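Local coordinates for protein beta-lactamase (Francisella tularensis subsp. tularensis, PDB 3P09) that probably hydrolyses the beta-lactam ring of antibiotics to give a substituted beta-amino acid, as a class A beta-lactamase linked to antibiotic resistance, at residues G37-Y42 against L255-T260; Y54-H59 against T177-T182; P61-F66 against Y236-D241. One frame throughout, in Å; residues are numbered along the deposited sequence.

Overall arrangement
The contacts tie chain-distant pieces into one alpha-beta sandwich. Contact 1 pairs strands 38-44 and 253-260, near the chain ends, in the five-stranded antiparallel sheet; the other segments all fall between these in sequence. Contact 2, its centre about 7 Å from that of contact 1, joins the loop after strand 53-54 to the start of helix 178-190. Contact 3, its centre about 10 Å from that of contact 1 and 12 Å from that of contact 2, leads from strand 239-246, next to 253-260, to the turn before helix 66-80. Segments of contacts 2 and 3 alternate in sequence and meet where Ile181 packs on Ile62 and Val65, joining sheet, helix 178-190 and the turn with the probable nucleophile.

Contact 1 (G37-Y42 against L255-T260); sequences GKIGIY and LGILYT. With SO4 (sulfate ion), chain D; SO4 (sulfate ion), chain G.
Two neighbouring strands of the five-stranded antiparallel sheet meet here, 38-42 against 255-260; the axes of these short segments approach to 4.6 Å, with 169° between their directions. The principle of alternating antiparallel pairs is followed throughout. Lys38 with Thr260, Gly40 with Leu258 and Tyr42 with Gly256 are hydrogen-bonded pairs, each joined by two backbone bonds; that from Gly40 N to Leu258 O measures 2.7 Å. Between them lie the non-hydrogen-bonded pairs Ile39-Tyr259 and Ile41-Ile257, where CA-H groups lean on facing carbonyls, as Ile257 CA does on Gly40 O at 3.2 Å.

Both isoleucines of strand 38-42 converge on one branch of Ile257. Its CG2, anti to the backbone N because CG1 takes chi1 -56°, has Ile39 CD1 at 3.8 Å and Ile41 CD1 at 3.4 Å, the latter tighter than usual van der Waals contact. These side chains run side by side in the same direction, on the face where Ile41 and Ile257 also meet helix 271-289. Tyr259 shares that face, and its CD1 comes within 3.1 Å of Lys38 O while its hydroxyl bonds to Asp36 O.

The other face carries Leu258 and Tyr42, both packed on helix 178-190. Tyr42 OH lies only 2.5 Å from sulfate O3, too short for the bond length to be relied on; O3 sits at the ring edge, in its plane. Lys38 NZ reaches another sulfate only weakly, and both ions probably come from the crystallisation liquor. With helices on both faces, the pairing is part of the sheet at the core of an alpha-beta sandwich, as in class A beta-lactamases.

Contact 2 (Y54-H59 against T177-T182); sequences YNESYH and TPKAIT
Thr177 meets the loop 54-59 through CB and its methyl, while its hydroxyl turns to the helix, a compact example of how a helix start can be both capped and anchored. Its CB lies 3.4 Å from Glu56 O, with Tyr58 O only slightly farther. From there the side chain divides. OG1 sits between the backbone N and the carbonyl carbon (chi1 60°), which turns it toward the first turn of its own helix, where it accepts from Ala180 N at 3.0 Å, the N-cap bond. The same torsion sends the methyl CG2 to the side of the loop, where it stands 3.6 Å from the centroid of the His59 ring and 10° off the ring normal, a CH-pi contact over one face.

The next residues of the helix continue the grip. Pro178 CD faces two carbonyl oxygens, Tyr58 O at 3.2 Å and Glu56 O at 3.3 Å, and its CG rests near Asn55 O. Lys179 N then donates to Glu56 O at 3.1 Å, in the carbonyl plane and on a lone pair. The extended Lys179 chain leads away from the loop, and Tyr42 of strand 38-44 touches both it and Glu56. Tyr58 O is buried without a hydrogen-bond partner in the model; Thr177 CA makes a CA-H...O contact to it.

Glu56 O therefore accepts from the first turn of the helix, while a type I turn from Asn55 to Tyr58, closed by Tyr58 N bonding to Asn55 O, shapes the loop that presents it. The arrangement is that of a threonine N-cap docked on a beta turn.

Contact 3 (P61-F66 against Y236-D241); sequences PICSVF and YAATND
Asn240 ND2 donates to Pro61 O over 2.8 Å, an almost straight bond with an N-H...O angle of 165°. The oxygen lies almost in the plane of the Asn240 amide, and the nitrogen approaches in the plane of the carbonyl. The same ND2 also reaches Ile62 O at 3.2 Å, but this second bond is weak and bent. Two consecutive carbonyls of the loop thus gather round a single amide nitrogen. A water lies 2.9 Å from both Asn240 OD1 and Pro61 O and can bridge them, though it has more acceptors nearby than protons to give. Tyr259 N of the neighbouring strand makes a weak bond to OD1.

The amide is put there by its first torsion: CG lies anti to the carbonyl carbon at chi1 -56°, carrying the group from the strand across to the loop. Farther out, Asn240 CB packs against Val65 CG2 at 3.7 Å, the two side chains crossing at about a right angle. Just before the strand, Ala238 CB lies 3.8 Å from both Pro61 CB and Cys63 SG. The Cys63-Cys233 disulfide ties the residue before Ser64 to the chain just after strand 225-232, as in class A carbapenemases. Ile62 and Val65 also pack on Ile181 of helix 178-190.

Ser64, next to these anchors, bonds through OG to Lys67 NZ, with weak bonds to Ser125 and Glu161, a grouping consistent with the SxxK serine and lysine of class A beta-lactamases. The chemistry is consistent with a second-shell role: one buried asparagine amide, together with the disulfide, probably holds the backbone of Pro61 and Ile62, just before Ser64, against the sheet.

Contact 1 (G37-Y42 against L255-T260)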
# COMPACT_ATOMS: atom_id res chain seq x y z
N GLY A 37 -12.39 6.37 -16.15
CA GLY A 37 -12.26 5.57 -14.95
C GLY A 37 -12.66 6.30 -13.67
O GLY A 37 -13.38 7.31 -13.70
N LYS A 38 -12.19 5.77 -12.55
CA LYS A 38 -12.62 6.25 -11.24
C LYS A 38 -11.40 6.52 -10.37
O LYS A 38 -10.45 5.73 -10.36
CB LYS A 38 -13.51 5.21 -10.56
CG LYS A 38 -14.86 5.03 -11.23
CD LYS A 38 -15.93 5.86 -10.53
CE LYS A 38 -17.18 5.95 -11.38
NZ LYS A 38 -18.09 7.02 -10.89
N ILE A 39 -11.43 7.63 -9.64
CA ILE A 39 -10.38 7.91 -8.68
C ILE A 39 -10.98 7.89 -7.28
O ILE A 39 -12.10 8.35 -7.07
CB ILE A 39 -9.70 9.25 -8.96
CG1 ILE A 39 -8.43 9.39 -8.12
CG2 ILE A 39 -10.67 10.40 -8.67
CD1 ILE A 39 -7.19 9.62 -8.92
N GLY A 40 -10.25 7.33 -6.33
CA GLY A 40 -10.74 7.21 -4.96
C GLY A 40 -9.72 7.82 -4.03
O GLY A 40 -8.52 7.57 -4.17
N ILE A 41 -10.20 8.62 -3.09
CA ILE A 41 -9.35 9.45 -2.24
C ILE A 41 -9.83 9.37 -0.79
O ILE A 41 -11.03 9.47 -0.52
CB ILE A 41 -9.45 10.95 -2.65
CG1 ILE A 41 -9.10 11.18 -4.12
CG2 ILE A 41 -8.61 11.82 -1.72
CD1 ILE A 41 -7.78 10.64 -4.54
N TYR A 42 -8.91 9.19 0.15
CA TYR A 42 -9.27 9.34 1.55
C TYR A 42 -8.10 9.90 2.32
O TYR A 42 -6.96 9.48 2.12
CB TYR A 42 -9.72 8.01 2.15
CG TYR A 42 -10.51 8.18 3.45
CD1 TYR A 42 -9.93 7.91 4.67
CD2 TYR A 42 -11.83 8.62 3.43
CE1 TYR A 42 -10.64 8.06 5.84
CE2 TYR A 42 -12.55 8.77 4.60
CZ TYR A 42 -11.94 8.49 5.80
OH TYR A 42 -12.64 8.64 6.98
N LEU A 255 -2.92 9.28 3.55
CA LEU A 255 -3.60 9.64 2.32
C LEU A 255 -3.56 8.44 1.39
O LEU A 255 -2.48 7.94 1.09
CB LEU A 255 -2.91 10.83 1.66
CG LEU A 255 -3.29 11.14 0.22
CD1 LEU A 255 -4.79 11.46 0.08
CD2 LEU A 255 -2.43 12.29 -0.30
N GLY A 256 -4.73 7.98 0.97
CA GLY A 256 -4.82 6.91 -0.02
C GLY A 256 -5.42 7.46 -1.29
O GLY A 256 -6.43 8.17 -1.24
N ILE A 257 -4.79 7.17 -2.43
CA ILE A 257 -5.33 7.53 -3.74
C ILE A 257 -5.30 6.29 -4.63
O ILE A 257 -4.23 5.73 -4.88
CB ILE A 257 -4.50 8.65 -4.41
CG1 ILE A 257 -4.42 9.88 -3.51
CG2 ILE A 257 -5.09 9.00 -5.76
CD1 ILE A 257 -3.54 11.00 -4.07
N LEU A 258 -6.48 5.83 -5.05
CA LEU A 258 -6.59 4.62 -5.86
C LEU A 258 -7.23 5.00 -7.18
O LEU A 258 -8.12 5.86 -7.23
CB LEU A 258 -7.44 3.56 -5.15
CG LEU A 258 -7.15 3.38 -3.64
CD1 LEU A 258 -8.07 2.32 -3.05
CD2 LEU A 258 -5.70 3.01 -3.37
N TYR A 259 -6.77 4.39 -8.26
CA TYR A 259 -7.31 4.74 -9.57
C TYR A 259 -7.52 3.46 -10.36
O TYR A 259 -6.66 2.58 -10.34
CB TYR A 259 -6.37 5.70 -10.33
CG TYR A 259 -6.82 5.90 -11.75
CD1 TYR A 259 -7.95 6.66 -12.03
CD2 TYR A 259 -6.15 5.30 -12.82
CE1 TYR A 259 -8.40 6.82 -13.34
CE2 TYR A 259 -6.60 5.47 -14.14
CZ TYR A 259 -7.72 6.23 -14.38
OH TYR A 259 -8.19 6.41 -15.67
N THR A 260 -8.66 3.35 -11.03
CA THR A 260 -8.89 2.22 -11.92
C THR A 260 -9.87 2.59 -13.02
O THR A 260 -10.69 3.50 -12.85
CB THR A 260 -9.40 0.97 -11.13
OG1 THR A 260 -9.32 -0.20 -11.95
CG2 THR A 260 -10.83 1.17 -10.67
S SO4 D . -15.81 10.06 6.97
O1 SO4 D . -15.05 11.30 6.82
O2 SO4 D . -17.07 10.17 6.25
O3 SO4 D . -15.05 8.94 6.43
O4 SO4 D . -16.07 9.83 8.39
S SO4 G . -21.71 8.33 -11.02
O1 SO4 G . -20.53 8.98 -11.59
O2 SO4 G . -22.87 8.60 -11.86
O3 SO4 G . -21.48 6.89 -10.95
O4 SO4 G . -21.96 8.86 -9.68

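Contact 2 (Y54-H59 against T177-T182)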
# COMPACT_ATOMS: atom_id res chain seq x y z
N TYR A 54 -13.31 11.12 -1.56
CA TYR A 54 -14.03 11.09 -2.83
C TYR A 54 -14.06 9.65 -3.32
O TYR A 54 -13.02 9.01 -3.40
CB TYR A 54 -13.31 11.97 -3.84
CG TYR A 54 -14.00 12.10 -5.18
CD1 TYR A 54 -13.66 11.28 -6.24
CD2 TYR A 54 -14.99 13.05 -5.38
CE1 TYR A 54 -14.28 11.39 -7.47
CE2 TYR A 54 -15.62 13.18 -6.62
CZ TYR A 54 -15.26 12.34 -7.65
OH TYR A 54 -15.86 12.44 -8.88
N ASN A 55 -15.26 9.15 -3.62
CA ASN A 55 -15.44 7.73 -3.92
C ASN A 55 -14.79 6.86 -2.86
O ASN A 55 -14.20 5.83 -3.18
CB ASN A 55 -14.81 7.39 -5.28
CG ASN A 55 -15.70 7.75 -6.45
OD1 ASN A 55 -16.93 7.72 -6.34
ND2 ASN A 55 -15.08 8.08 -7.59
N GLU A 56 -14.88 7.26 -1.59
CA GLU A 56 -14.07 6.61 -0.57
C GLU A 56 -14.55 5.20 -0.23
O GLU A 56 -13.86 4.45 0.45
CB GLU A 56 -13.99 7.46 0.70
CG GLU A 56 -15.26 7.51 1.53
CD GLU A 56 -16.26 8.53 1.02
OE1 GLU A 56 -16.04 9.11 -0.06
OE2 GLU A 56 -17.27 8.77 1.72
N SER A 57 -15.74 4.84 -0.71
CA SER A 57 -16.30 3.50 -0.48
C SER A 57 -16.42 2.69 -1.76
O SER A 57 -17.06 1.65 -1.77
CB SER A 57 -17.67 3.61 0.18
OG SER A 57 -17.55 3.96 1.55
N TYR A 58 -15.85 3.19 -2.84
CA TYR A 58 -15.78 2.45 -4.09
C TYR A 58 -14.65 1.41 -3.96
O TYR A 58 -13.63 1.69 -3.33
CB TYR A 58 -15.46 3.40 -5.24
CG TYR A 58 -15.66 2.82 -6.62
CD1 TYR A 58 -14.61 2.24 -7.32
CD2 TYR A 58 -16.91 2.89 -7.24
CE1 TYR A 58 -14.80 1.73 -8.60
CE2 TYR A 58 -17.11 2.38 -8.51
CZ TYR A 58 -16.05 1.80 -9.18
OH TYR A 58 -16.24 1.30 -10.45
N HIS A 59 -14.83 0.24 -4.56
CA HIS A 59 -13.81 -0.81 -4.47
C HIS A 59 -12.88 -0.80 -5.69
O HIS A 59 -13.34 -0.77 -6.84
CB HIS A 59 -14.46 -2.20 -4.32
CG HIS A 59 -15.07 -2.44 -2.98
ND1 HIS A 59 -14.53 -3.31 -2.05
CD2 HIS A 59 -16.20 -1.95 -2.41
CE1 HIS A 59 -15.28 -3.33 -0.97
NE2 HIS A 59 -16.30 -2.52 -1.16
N THR A 177 -11.13 -0.40 -0.43
CA THR A 177 -11.68 0.94 -0.64
C THR A 177 -10.67 1.97 -0.16
O THR A 177 -9.82 1.67 0.69
CB THR A 177 -12.98 1.18 0.19
OG1 THR A 177 -12.69 1.03 1.58
CG2 THR A 177 -14.10 0.19 -0.22
N PRO A 178 -10.74 3.20 -0.70
CA PRO A 178 -9.82 4.23 -0.20
C PRO A 178 -9.94 4.40 1.32
O PRO A 178 -8.94 4.55 2.01
CB PRO A 178 -10.26 5.49 -0.94
CG PRO A 178 -10.87 4.98 -2.24
CD PRO A 178 -11.56 3.69 -1.83
N LYS A 179 -11.15 4.35 1.85
CA LYS A 179 -11.34 4.54 3.28
C LYS A 179 -10.66 3.44 4.09
O LYS A 179 -9.90 3.70 5.02
CB LYS A 179 -12.85 4.62 3.61
CG LYS A 179 -13.19 5.00 5.04
CD LYS A 179 -14.70 5.10 5.22
CE LYS A 179 -15.05 5.42 6.67
NZ LYS A 179 -16.52 5.51 6.91
N ALA A 180 -10.92 2.19 3.71
CA ALA A 180 -10.42 1.06 4.48
C ALA A 180 -8.90 1.01 4.48
O ALA A 180 -8.27 0.82 5.53
CB ALA A 180 -11.02 -0.27 3.96
N ILE A 181 -8.31 1.16 3.30
CA ILE A 181 -6.87 0.98 3.16
C ILE A 181 -6.12 2.14 3.82
O ILE A 181 -5.03 1.94 4.33
CB ILE A 181 -6.44 0.84 1.70
CG1 ILE A 181 -5.06 0.19 1.62
CG2 ILE A 181 -6.48 2.20 0.98
CD1 ILE A 181 -5.07 -1.25 2.13
N THR A 182 -6.74 3.32 3.85
CA THR A 182 -6.11 4.50 4.44
C THR A 182 -6.21 4.46 5.97
O THR A 182 -5.25 4.78 6.66
CB THR A 182 -6.73 5.82 3.88
OG1 THR A 182 -6.52 5.88 2.47
CG2 THR A 182 -6.08 7.06 4.50

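Contact 3 (P61-F66 against Y236-D241)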
# COMPACT_ATOMS: atom_id res chain seq x y z
N PRO A 61 -9.02 -2.44 -7.34
CA PRO A 61 -7.95 -3.45 -7.22
C PRO A 61 -6.90 -2.98 -6.21
O PRO A 61 -6.44 -1.84 -6.29
CB PRO A 61 -7.34 -3.47 -8.63
CG PRO A 61 -8.49 -3.07 -9.53
CD PRO A 61 -9.27 -2.03 -8.74
N ILE A 62 -6.52 -3.84 -5.26
CA ILE A 62 -5.52 -3.45 -4.27
C ILE A 62 -4.10 -3.60 -4.83
O ILE A 62 -3.22 -2.82 -4.50
CB ILE A 62 -5.70 -4.24 -2.93
CG1 ILE A 62 -4.84 -3.60 -1.82
CG2 ILE A 62 -5.38 -5.72 -3.11
CD1 ILE A 62 -5.04 -4.26 -0.44
N CYS A 63 -3.89 -4.58 -5.69
CA CYS A 63 -2.57 -4.78 -6.29
C CYS A 63 -1.52 -4.93 -5.18
O CYS A 63 -1.82 -5.44 -4.10
CB CYS A 63 -2.23 -3.60 -7.22
SG CYS A 63 -3.57 -3.12 -8.36
N SER A 64 -0.32 -4.43 -5.43
CA SER A 64 0.79 -4.58 -4.49
C SER A 64 0.61 -3.83 -3.17
O SER A 64 1.40 -4.01 -2.26
CB SER A 64 2.11 -4.15 -5.14
OG SER A 64 2.60 -5.18 -5.97
N VAL A 65 -0.41 -2.99 -3.07
CA VAL A 65 -0.62 -2.29 -1.80
C VAL A 65 -0.82 -3.27 -0.63
O VAL A 65 -0.49 -2.97 0.52
CB VAL A 65 -1.79 -1.29 -1.90
CG1 VAL A 65 -2.09 -0.66 -0.54
CG2 VAL A 65 -1.46 -0.20 -2.92
N PHE A 66 -1.35 -4.45 -0.92
CA PHE A 66 -1.57 -5.44 0.14
C PHE A 66 -0.27 -5.70 0.91
O PHE A 66 -0.29 -6.13 2.05
CB PHE A 66 -2.15 -6.75 -0.43
CG PHE A 66 -1.10 -7.76 -0.84
CD1 PHE A 66 -0.51 -7.70 -2.09
CD2 PHE A 66 -0.74 -8.79 0.03
CE1 PHE A 66 0.44 -8.64 -2.46
CE2 PHE A 66 0.22 -9.72 -0.33
CZ PHE A 66 0.81 -9.64 -1.58
N TYR A 236 -6.72 -2.94 -16.02
CA TYR A 236 -7.73 -1.96 -15.62
C TYR A 236 -7.11 -0.65 -15.15
O TYR A 236 -7.63 0.01 -14.24
CB TYR A 236 -8.66 -2.54 -14.55
CG TYR A 236 -9.47 -3.71 -15.05
CD1 TYR A 236 -10.48 -3.54 -16.00
CD2 TYR A 236 -9.23 -4.99 -14.57
CE1 TYR A 236 -11.22 -4.62 -16.46
CE2 TYR A 236 -9.96 -6.08 -15.03
CZ TYR A 236 -10.95 -5.89 -15.97
OH TYR A 236 -11.68 -6.97 -16.41
N ALA A 237 -6.00 -0.28 -15.79
CA ALA A 237 -5.26 0.94 -15.46
C ALA A 237 -5.02 1.10 -13.96
O ALA A 237 -4.78 2.21 -13.49
CB ALA A 237 -6.00 2.17 -16.01
N ALA A 238 -5.07 0.01 -13.20
CA ALA A 238 -5.05 0.11 -11.74
C ALA A 238 -3.73 0.65 -11.24
O ALA A 238 -2.68 0.03 -11.43
CB ALA A 238 -5.37 -1.24 -11.07
N THR A 239 -3.79 1.82 -10.61
CA THR A 239 -2.58 2.52 -10.18
C THR A 239 -2.86 3.12 -8.81
O THR A 239 -3.77 3.93 -8.67
CB THR A 239 -2.25 3.67 -11.17
OG1 THR A 239 -2.41 3.22 -12.53
CG2 THR A 239 -0.83 4.17 -10.97
N ASN A 240 -2.12 2.69 -7.79
CA ASN A 240 -2.42 3.10 -6.41
C ASN A 240 -1.21 3.68 -5.70
O ASN A 240 -0.07 3.35 -6.02
CB ASN A 240 -2.92 1.92 -5.55
CG ASN A 240 -4.13 1.21 -6.12
OD1 ASN A 240 -4.94 1.78 -6.84
ND2 ASN A 240 -4.28 -0.06 -5.76
N ASP A 241 -1.47 4.54 -4.72
CA ASP A 241 -0.41 4.96 -3.82
C ASP A 241 -1.06 5.26 -2.48
O ASP A 241 -2.03 6.00 -2.42
CB ASP A 241 0.34 6.19 -4.37
CG ASP A 241 1.67 6.44 -3.66
OD1 ASP A 241 2.14 5.56 -2.90
OD2 ASP A 241 2.25 7.52 -3.88
O HOH W 1 -6.94 0.26 -8.28